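Side-chain contacts in D-ribose pyranase (Bacillus subtilis, PDB 1OGD), which probably catalyses the interconversion of the beta-pyranose and beta-furanose forms of D-ribose, working as a homodecamer built from two pentamers: residues A16-G19 against H20-I24; A81-L84 against E85-S89; L96-E99 against E100-L104. All coordinates share one frame; numbering follows the deposited sequence.

Contact 1: A16-G19 against H20-I24; sequences ADLG and HTDKI. With RIP (beta-D-ribopyranose), chain H.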
loop_
_atom_site.group_PDB
_atom_site.type_symbol
_atom_site.label_atom_id
_atom_site.label_comp_id
_atom_site.label_asym_id
_atom_site.label_seq_id
_atom_site.Cartn_x
_atom_site.Cartn_y
_atom_site.Cartn_z
ATOM N N ALA A 16 -3.376 -17.660 16.230
ATOM C CA ALA A 16 -1.927 -17.834 16.158
ATOM C C ALA A 16 -1.126 -16.698 16.785
ATOM O O ALA A 16 -0.037 -16.921 17.329
ATOM C CB ALA A 16 -1.504 -18.018 14.709
ATOM N N ASP A 17 -1.653 -15.478 16.718
ATOM C CA ASP A 17 -0.938 -14.339 17.276
ATOM C C ASP A 17 -1.334 -13.985 18.696
ATOM O O ASP A 17 -0.713 -13.123 19.311
ATOM C CB ASP A 17 -1.106 -13.099 16.387
ATOM C CG ASP A 17 -0.237 -13.152 15.150
ATOM O OD1 ASP A 17 0.912 -13.629 15.262
ATOM O OD2 ASP A 17 -0.691 -12.712 14.072
ATOM N N LEU A 18 -2.355 -14.649 19.226
ATOM C CA LEU A 18 -2.801 -14.352 20.579
ATOM C C LEU A 18 -1.723 -14.553 21.633
ATOM O O LEU A 18 -1.023 -15.565 21.653
ATOM C CB LEU A 18 -4.026 -15.196 20.951
ATOM C CG LEU A 18 -5.355 -14.823 20.299
ATOM C CD1 LEU A 18 -6.431 -15.797 20.757
ATOM C CD2 LEU A 18 -5.727 -13.396 20.668
ATOM N N GLY A 19 -1.603 -13.559 22.503
ATOM C CA GLY A 19 -0.654 -13.604 23.596
ATOM C C GLY A 19 -1.474 -13.417 24.857
ATOM O O GLY A 19 -2.655 -13.085 24.776
ATOM N N HIS A 20 -0.869 -13.615 26.018
ATOM C CA HIS A 20 -1.591 -13.467 27.275
ATOM C C HIS A 20 -2.287 -12.112 27.415
ATOM O O HIS A 20 -1.646 -11.068 27.327
ATOM C CB HIS A 20 -0.638 -13.665 28.456
ATOM C CG HIS A 20 -1.336 -13.865 29.765
ATOM N ND1 HIS A 20 -0.689 -13.762 30.977
ATOM C CD2 HIS A 20 -2.624 -14.176 30.051
ATOM C CE1 HIS A 20 -1.548 -13.999 31.953
ATOM N NE2 HIS A 20 -2.729 -14.254 31.419
ATOM N N THR A 21 -3.594 -12.161 27.653
ATOM C CA THR A 21 -4.471 -10.998 27.836
ATOM C C THR A 21 -5.068 -10.384 26.566
ATOM O O THR A 21 -5.918 -9.495 26.664
ATOM C CB THR A 21 -3.810 -9.846 28.675
ATOM O OG1 THR A 21 -2.795 -9.184 27.909
ATOM C CG2 THR A 21 -3.211 -10.396 29.959
ATOM N N ASP A 22 -4.646 -10.841 25.386
ATOM C CA ASP A 22 -5.223 -10.311 24.151
ATOM C C ASP A 22 -6.703 -10.676 24.151
ATOM O O ASP A 22 -7.107 -11.661 24.775
ATOM C CB ASP A 22 -4.554 -10.898 22.903
ATOM C CG ASP A 22 -3.136 -10.381 22.693
ATOM O OD1 ASP A 22 -2.782 -9.324 23.260
ATOM O OD2 ASP A 22 -2.384 -11.033 21.947
ATOM N N LYS A 23 -7.506 -9.888 23.444
ATOM C CA LYS A 23 -8.946 -10.107 23.409
ATOM C C LYS A 23 -9.541 -10.220 22.014
ATOM O O LYS A 23 -9.077 -9.577 21.068
ATOM C CB LYS A 23 -9.649 -8.958 24.136
ATOM C CG LYS A 23 -9.135 -8.699 25.544
ATOM C CD LYS A 23 -9.665 -7.381 26.080
ATOM C CE LYS A 23 -9.142 -7.088 27.481
ATOM N NZ LYS A 23 -7.647 -7.081 27.558
ATOM N N ILE A 24 -10.562 -11.062 21.891
ATOM C CA ILE A 24 -11.282 -11.205 20.638
ATOM C C ILE A 24 -12.746 -11.071 21.035
ATOM O O ILE A 24 -13.105 -11.316 22.189
ATOM C CB ILE A 24 -11.053 -12.568 19.933
ATOM C CG1 ILE A 24 -11.583 -13.714 20.785
ATOM C CG2 ILE A 24 -9.574 -12.755 19.620
ATOM C CD1 ILE A 24 -11.543 -15.042 20.058
HETATM C C1 RIP H . 2.754 -13.438 29.633
HETATM C C2 RIP H . 4.172 -13.932 29.492
HETATM C C3 RIP H . 4.844 -13.955 30.854
HETATM C C4 RIP H . 4.077 -14.744 31.905
HETATM C C5 RIP H . 2.660 -14.177 31.970
HETATM O O1 RIP H . 2.723 -12.063 29.958
HETATM O O2 RIP H . 4.120 -15.221 28.927
HETATM O O3 RIP H . 6.159 -14.436 30.745
HETATM O O4 RIP H . 3.999 -16.110 31.557
HETATM O O5 RIP H . 2.020 -14.131 30.677
HETATM O O HOH W 1 0.047 -10.524 20.894
#

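Contact 2: A81-L84 against E85-S89; sequences AKFL and ENLFS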
loop_
_atom_site.group_PDB
_atom_site.type_symbol
_atom_site.label_atom_id
_atom_site.label_comp_id
_atom_site.label_asym_id
_atom_site.label_seq_id
_atom_site.Cartn_x
_atom_site.Cartn_y
_atom_site.Cartn_z
ATOM N N ALA A 81 -27.316 -16.251 28.263
ATOM C CA ALA A 81 -26.615 -15.817 29.466
ATOM C C ALA A 81 -26.218 -17.047 30.279
ATOM O O ALA A 81 -25.142 -17.088 30.885
ATOM C CB ALA A 81 -27.514 -14.908 30.294
ATOM N N LYS A 82 -27.097 -18.048 30.289
ATOM C CA LYS A 82 -26.844 -19.289 31.021
ATOM C C LYS A 82 -25.793 -20.113 30.292
ATOM O O LYS A 82 -24.916 -20.713 30.914
ATOM C CB LYS A 82 -28.128 -20.115 31.149
ATOM C CG LYS A 82 -29.232 -19.457 31.959
ATOM C CD LYS A 82 -30.400 -20.421 32.171
ATOM C CE LYS A 82 -31.578 -19.743 32.868
ATOM N NZ LYS A 82 -31.222 -19.176 34.205
ATOM N N PHE A 83 -25.898 -20.143 28.969
ATOM C CA PHE A 83 -24.955 -20.882 28.144
ATOM C C PHE A 83 -23.534 -20.480 28.527
ATOM O O PHE A 83 -22.684 -21.334 28.777
ATOM C CB PHE A 83 -25.194 -20.567 26.670
ATOM C CG PHE A 83 -24.278 -21.300 25.742
ATOM C CD1 PHE A 83 -24.588 -22.581 25.308
ATOM C CD2 PHE A 83 -23.095 -20.710 25.308
ATOM C CE1 PHE A 83 -23.736 -23.268 24.451
ATOM C CE2 PHE A 83 -22.235 -21.387 24.453
ATOM C CZ PHE A 83 -22.557 -22.669 24.023
ATOM N N LEU A 84 -23.291 -19.172 28.575
ATOM C CA LEU A 84 -21.983 -18.630 28.930
ATOM C C LEU A 84 -21.507 -19.082 30.305
ATOM O O LEU A 84 -20.371 -19.537 30.456
ATOM C CB LEU A 84 -22.014 -17.101 28.897
ATOM C CG LEU A 84 -21.992 -16.423 27.528
ATOM C CD1 LEU A 84 -22.022 -14.908 27.711
ATOM C CD2 LEU A 84 -20.739 -16.848 26.771
ATOM N N GLU A 85 -22.371 -18.934 31.305
ATOM C CA GLU A 85 -22.047 -19.331 32.673
ATOM C C GLU A 85 -21.658 -20.806 32.702
ATOM O O GLU A 85 -20.682 -21.190 33.343
ATOM C CB GLU A 85 -23.253 -19.101 33.588
ATOM C CG GLU A 85 -23.650 -17.640 33.777
ATOM C CD GLU A 85 -22.727 -16.896 34.726
ATOM O OE1 GLU A 85 -22.594 -17.332 35.890
ATOM O OE2 GLU A 85 -22.137 -15.873 34.315
ATOM N N ASN A 86 -22.430 -21.622 31.992
ATOM C CA ASN A 86 -22.194 -23.060 31.919
ATOM C C ASN A 86 -20.941 -23.413 31.130
ATOM O O ASN A 86 -20.156 -24.260 31.557
ATOM C CB ASN A 86 -23.406 -23.754 31.290
ATOM C CG ASN A 86 -24.635 -23.711 32.185
ATOM O OD1 ASN A 86 -25.756 -23.953 31.731
ATOM N ND2 ASN A 86 -24.430 -23.415 33.467
ATOM N N LEU A 87 -20.754 -22.770 29.979
ATOM C CA LEU A 87 -19.590 -23.035 29.140
ATOM C C LEU A 87 -18.288 -22.605 29.809
ATOM O O LEU A 87 -17.298 -23.333 29.771
ATOM C CB LEU A 87 -19.734 -22.331 27.781
ATOM C CG LEU A 87 -18.546 -22.433 26.810
ATOM C CD1 LEU A 87 -18.228 -23.893 26.530
ATOM C CD2 LEU A 87 -18.872 -21.704 25.515
ATOM N N PHE A 88 -18.282 -21.429 30.426
ATOM C CA PHE A 88 -17.072 -20.951 31.081
ATOM C C PHE A 88 -17.142 -21.048 32.602
ATOM O O PHE A 88 -17.011 -20.053 33.319
ATOM C CB PHE A 88 -16.767 -19.519 30.631
ATOM C CG PHE A 88 -16.510 -19.401 29.152
ATOM C CD1 PHE A 88 -17.520 -19.004 28.283
ATOM C CD2 PHE A 88 -15.267 -19.737 28.622
ATOM C CE1 PHE A 88 -17.296 -18.945 26.908
ATOM C CE2 PHE A 88 -15.033 -19.682 27.247
ATOM C CZ PHE A 88 -16.050 -19.286 26.388
ATOM N N SER A 89 -17.329 -22.277 33.077
ATOM C CA SER A 89 -17.429 -22.588 34.501
ATOM C C SER A 89 -16.215 -22.150 35.308
ATOM O O SER A 89 -16.351 -21.456 36.314
ATOM C CB SER A 89 -17.621 -24.094 34.687
ATOM O OG SER A 89 -18.713 -24.567 33.921
#

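Contact 3: L96-E99 against E100-L104; sequences LSHE and EFKLL. With RIP (beta-D-ribopyranose), chain G.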
loop_
_atom_site.group_PDB
_atom_site.type_symbol
_atom_site.label_atom_id
_atom_site.label_comp_id
_atom_site.label_asym_id
_atom_site.label_seq_id
_atom_site.Cartn_x
_atom_site.Cartn_y
_atom_site.Cartn_z
ATOM N N LEU A 96 -20.519 -5.901 32.486
ATOM C CA LEU A 96 -20.426 -4.451 32.432
ATOM C C LEU A 96 -21.641 -3.950 31.680
ATOM O O LEU A 96 -22.369 -4.734 31.075
ATOM C CB LEU A 96 -19.168 -4.025 31.673
ATOM C CG LEU A 96 -17.826 -4.589 32.129
ATOM C CD1 LEU A 96 -16.748 -4.129 31.165
ATOM C CD2 LEU A 96 -17.518 -4.125 33.540
ATOM N N SER A 97 -21.868 -2.645 31.717
ATOM C CA SER A 97 -22.991 -2.079 30.989
ATOM C C SER A 97 -22.622 -2.235 29.519
ATOM O O SER A 97 -21.442 -2.334 29.183
ATOM C CB SER A 97 -23.163 -0.597 31.335
ATOM O OG SER A 97 -22.024 0.153 30.948
ATOM N N HIS A 98 -23.622 -2.268 28.649
ATOM C CA HIS A 98 -23.366 -2.416 27.223
ATOM C C HIS A 98 -22.461 -1.305 26.695
ATOM O O HIS A 98 -21.655 -1.531 25.793
ATOM C CB HIS A 98 -24.680 -2.415 26.445
ATOM C CG HIS A 98 -24.513 -2.711 24.989
ATOM N ND1 HIS A 98 -24.080 -3.936 24.524
ATOM C CD2 HIS A 98 -24.707 -1.941 23.894
ATOM C CE1 HIS A 98 -24.016 -3.905 23.204
ATOM N NE2 HIS A 98 -24.392 -2.706 22.797
ATOM N N GLU A 99 -22.591 -0.109 27.259
ATOM C CA GLU A 99 -21.777 1.023 26.829
ATOM C C GLU A 99 -20.300 0.808 27.125
ATOM O O GLU A 99 -19.450 1.058 26.270
ATOM C CB GLU A 99 -22.258 2.315 27.493
ATOM C CG GLU A 99 -23.630 2.767 27.028
ATOM C CD GLU A 99 -23.711 2.900 25.516
ATOM O OE1 GLU A 99 -22.906 3.664 24.937
ATOM O OE2 GLU A 99 -24.582 2.241 24.904
ATOM N N GLU A 100 -19.992 0.354 28.335
ATOM C CA GLU A 100 -18.605 0.099 28.706
ATOM C C GLU A 100 -18.080 -1.040 27.839
ATOM O O GLU A 100 -16.931 -1.023 27.401
ATOM C CB GLU A 100 -18.499 -0.305 30.175
ATOM C CG GLU A 100 -19.034 0.713 31.158
ATOM C CD GLU A 100 -18.889 0.240 32.594
ATOM O OE1 GLU A 100 -17.735 0.133 33.068
ATOM O OE2 GLU A 100 -19.924 -0.040 33.242
ATOM N N PHE A 101 -18.939 -2.029 27.603
ATOM C CA PHE A 101 -18.592 -3.185 26.787
ATOM C C PHE A 101 -18.073 -2.732 25.423
ATOM O O PHE A 101 -16.992 -3.144 24.993
ATOM C CB PHE A 101 -19.823 -4.075 26.593
ATOM C CG PHE A 101 -19.552 -5.330 25.810
ATOM C CD1 PHE A 101 -18.999 -6.446 26.429
ATOM C CD2 PHE A 101 -19.848 -5.395 24.453
ATOM C CE1 PHE A 101 -18.744 -7.608 25.706
ATOM C CE2 PHE A 101 -19.598 -6.550 23.724
ATOM C CZ PHE A 101 -19.044 -7.660 24.352
ATOM N N LYS A 102 -18.851 -1.889 24.746
ATOM C CA LYS A 102 -18.468 -1.384 23.433
ATOM C C LYS A 102 -17.119 -0.672 23.452
ATOM O O LYS A 102 -16.350 -0.770 22.496
ATOM C CB LYS A 102 -19.557 -0.455 22.887
ATOM C CG LYS A 102 -20.616 -1.196 22.085
ATOM C CD LYS A 102 -22.006 -0.616 22.267
ATOM C CE LYS A 102 -22.115 0.811 21.774
ATOM N NZ LYS A 102 -23.491 1.320 22.012
ATOM N N LEU A 103 -16.826 0.032 24.540
ATOM C CA LEU A 103 -15.555 0.737 24.661
ATOM C C LEU A 103 -14.397 -0.256 24.667
ATOM O O LEU A 103 -13.350 -0.012 24.065
ATOM C CB LEU A 103 -15.518 1.562 25.945
ATOM C CG LEU A 103 -16.478 2.748 26.030
ATOM C CD1 LEU A 103 -16.311 3.436 27.384
ATOM C CD2 LEU A 103 -16.202 3.723 24.887
ATOM N N LEU A 104 -14.592 -1.377 25.352
ATOM C CA LEU A 104 -13.564 -2.407 25.433
ATOM C C LEU A 104 -13.281 -3.081 24.097
ATOM O O LEU A 104 -12.168 -3.540 23.864
ATOM C CB LEU A 104 -13.953 -3.473 26.463
ATOM C CG LEU A 104 -13.641 -3.187 27.933
ATOM C CD1 LEU A 104 -14.231 -1.843 28.350
ATOM C CD2 LEU A 104 -14.202 -4.315 28.791
HETATM C C1 RIP G . -26.073 -3.763 19.231
HETATM C C2 RIP G . -26.034 -5.246 19.496
HETATM C C3 RIP G . -26.699 -5.541 20.832
HETATM C C4 RIP G . -28.111 -4.982 20.958
HETATM C C5 RIP G . -28.041 -3.486 20.670
HETATM O O1 RIP G . -25.211 -3.060 20.103
HETATM O O2 RIP G . -26.708 -5.889 18.436
HETATM O O3 RIP G . -26.695 -6.922 21.085
HETATM O O4 RIP G . -28.983 -5.577 20.017
HETATM O O5 RIP G . -27.397 -3.194 19.411
#

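Contact 1: A16-G19 against H20-I24
Asp22 reaches back over the turn to Gly19, so that a side chain and a backbone bond tie the same two residues. Its CG lies anti to the carbonyl carbon (chi1 -71°), which brings OD2 within 2.7 Å of Gly19 N; the N-H comes in from above the carboxylate plane, 48° out of it. The backbone bond, from Asp22 N to Gly19 O, is 3.1 Å long, and its donor is tilted from the carbonyl plane. A water 2.7 Å from Asp22 OD2 is placed to bridge to Asp17 O. Residues 19 to 22 form a type II beta turn, which carries the chain from helix 9-17 into strand 23-27 of the mixed sheet. With an alanine in place of Asp22, Gly19 N would probably lose its carboxylate mate and the water one of its anchors, leaving the turn held by the backbone bond. On the apolar side Leu18 and Asp22 run antiparallel alongside each other, Leu18 CD2 resting 3.6 Å from Asp22 CB. The same methyl meets Ile24 CG2 at 4.0 Å, the two side chains roughly perpendicular, and Met62 touches both. His20, inferred to be the proton donor, puts CG anti to its backbone N (chi1 -166°), and its ring edge meets the sugar. Its ND1 donates to O5 of a beta-D-ribopyranose at 2.8 Å, while NE2 is hydrogen-bonded to Glu65 and Thr21 CG2 lies over one ring face, displaced toward the rim. Asp28, His98 and Asn122 of a neighbouring subunit hold that same sugar.

Contact 2: A81-L84 against E85-S89
Leu87 meets Phe83, one helical turn earlier, at its two ends, CB and CD2. Its CB sits 3.3 Å from Phe83 O, the carbonyl that also accepts the Leu87 N-H at 2.7 Å, so backbone and side chain approach the same oxygen. With CG anti to the backbone N (chi1 176°), the chain then runs beside the phenylalanine in the same direction. Leu87 CG lies 3.7 Å above one face of the Phe88 ring, displaced toward its rim, so the branch point of the leucine is placed against the following aromatic residue. At the tip, Leu87 CD2 comes to 3.5 Å from Phe83 CE2, approaching that ring obliquely, and Phe83 CZ lies a little farther off. Phe83 also has its CG anti to the backbone N, and this sends its ring forward along the helix to the leucine.

The neighbouring pair, Leu84 and Phe88, has the same spacing but another geometry. Phe88 N donates to Leu84 O at 2.8 Å, and that oxygen lies at the edge of the Phe88 ring, near its plane, while Leu84 CD2 stands 4.0 Å from Phe88 CE1. Phe88 is the first residue to leave helical backbone angles, and Ser89 OG then donates to Asn86 O at 2.8 Å. Toward solvent, Glu85 bends at chi2, its CG close to Ala81 O, and its OE2 is hydrogen-bonded to Tyr95. The buried side packs against helix 51-61, and Phe88 continues onto Val64 and Val67 of strand 64-70. This is the i to i+4 packing of an amphipathic helix at its C-terminal turn, in helix 78-87 of an alpha/beta fold.

Contact 3: L96-E99 against E100-L104
Ser97 O accepts the N-H of Phe101 at 3.0 Å and His98 O that of Lys102, opening helix 98-104 with regular i to i+4 bonds straight after the end of strand 92-96. Ser97 is the N-cap: its OG, set between the backbone N and the carbonyl carbon (chi1 62°), accepts weakly from Glu100 N at 3.3 Å. The same hydroxyl donates to Glu100 OE2 at 3.1 Å, using the anti lone pair of the carboxylate, so OG has two partners on one residue, the weak bond from its N-H and the carboxylate. With CG anti to the carbonyl carbon and the chain extended beyond it, the glutamate's carboxylate reaches the Ser97 hydroxyl.

Leu96, the last residue of the strand, faces the first turns of the helix. It meets Leu104 there, and their methyls, CD1 of Leu96 and CD2 of Leu104, are tightly packed at 3.5 Å; Ile68 of strand 64-70 touches both residues. Phe101 packs on Asn122 and Ile124 instead, its CB passing close to His98 O.

Lys102 bends at chi2 and chi3 and runs alongside Glu99 in parallel, and its NZ forms a salt bridge with Glu99 OE2 at 3.2 Å, on the syn side but 32° out of the carboxylate plane. In making that bend its CD comes to 3.2 Å from His98 NE2, meeting the imidazole obliquely. His98 belongs to the ribose pocket, where Tyr120 packs edge-to-face with its ring and Glu72 accepts from its backbone N. At the ring edge, near its plane, His98 NE2 is hydrogen-bonded to O1 of beta-D-ribopyranose at 2.8 Å.

Along the chain the three contacts come in series, 16-24, then 81-89, then 96-104, and their centres stand about 19 to 21 Å apart without touching. All belong to one alpha/beta fold built on a mixed sheet. Contact 1 leads from helix 9-17 into strand 23-27, an inner strand; contact 2 ends helix 78-87; contact 3 leaves strand 92-96, at one edge of the sheet, to start helix 98-104. Contacts 1 and 3 each supply a histidine to a ribose site, but the two histidines of one chain serve different sugars: each site combines His98 of one subunit with His20 of another, so the pocket depends on the assembly.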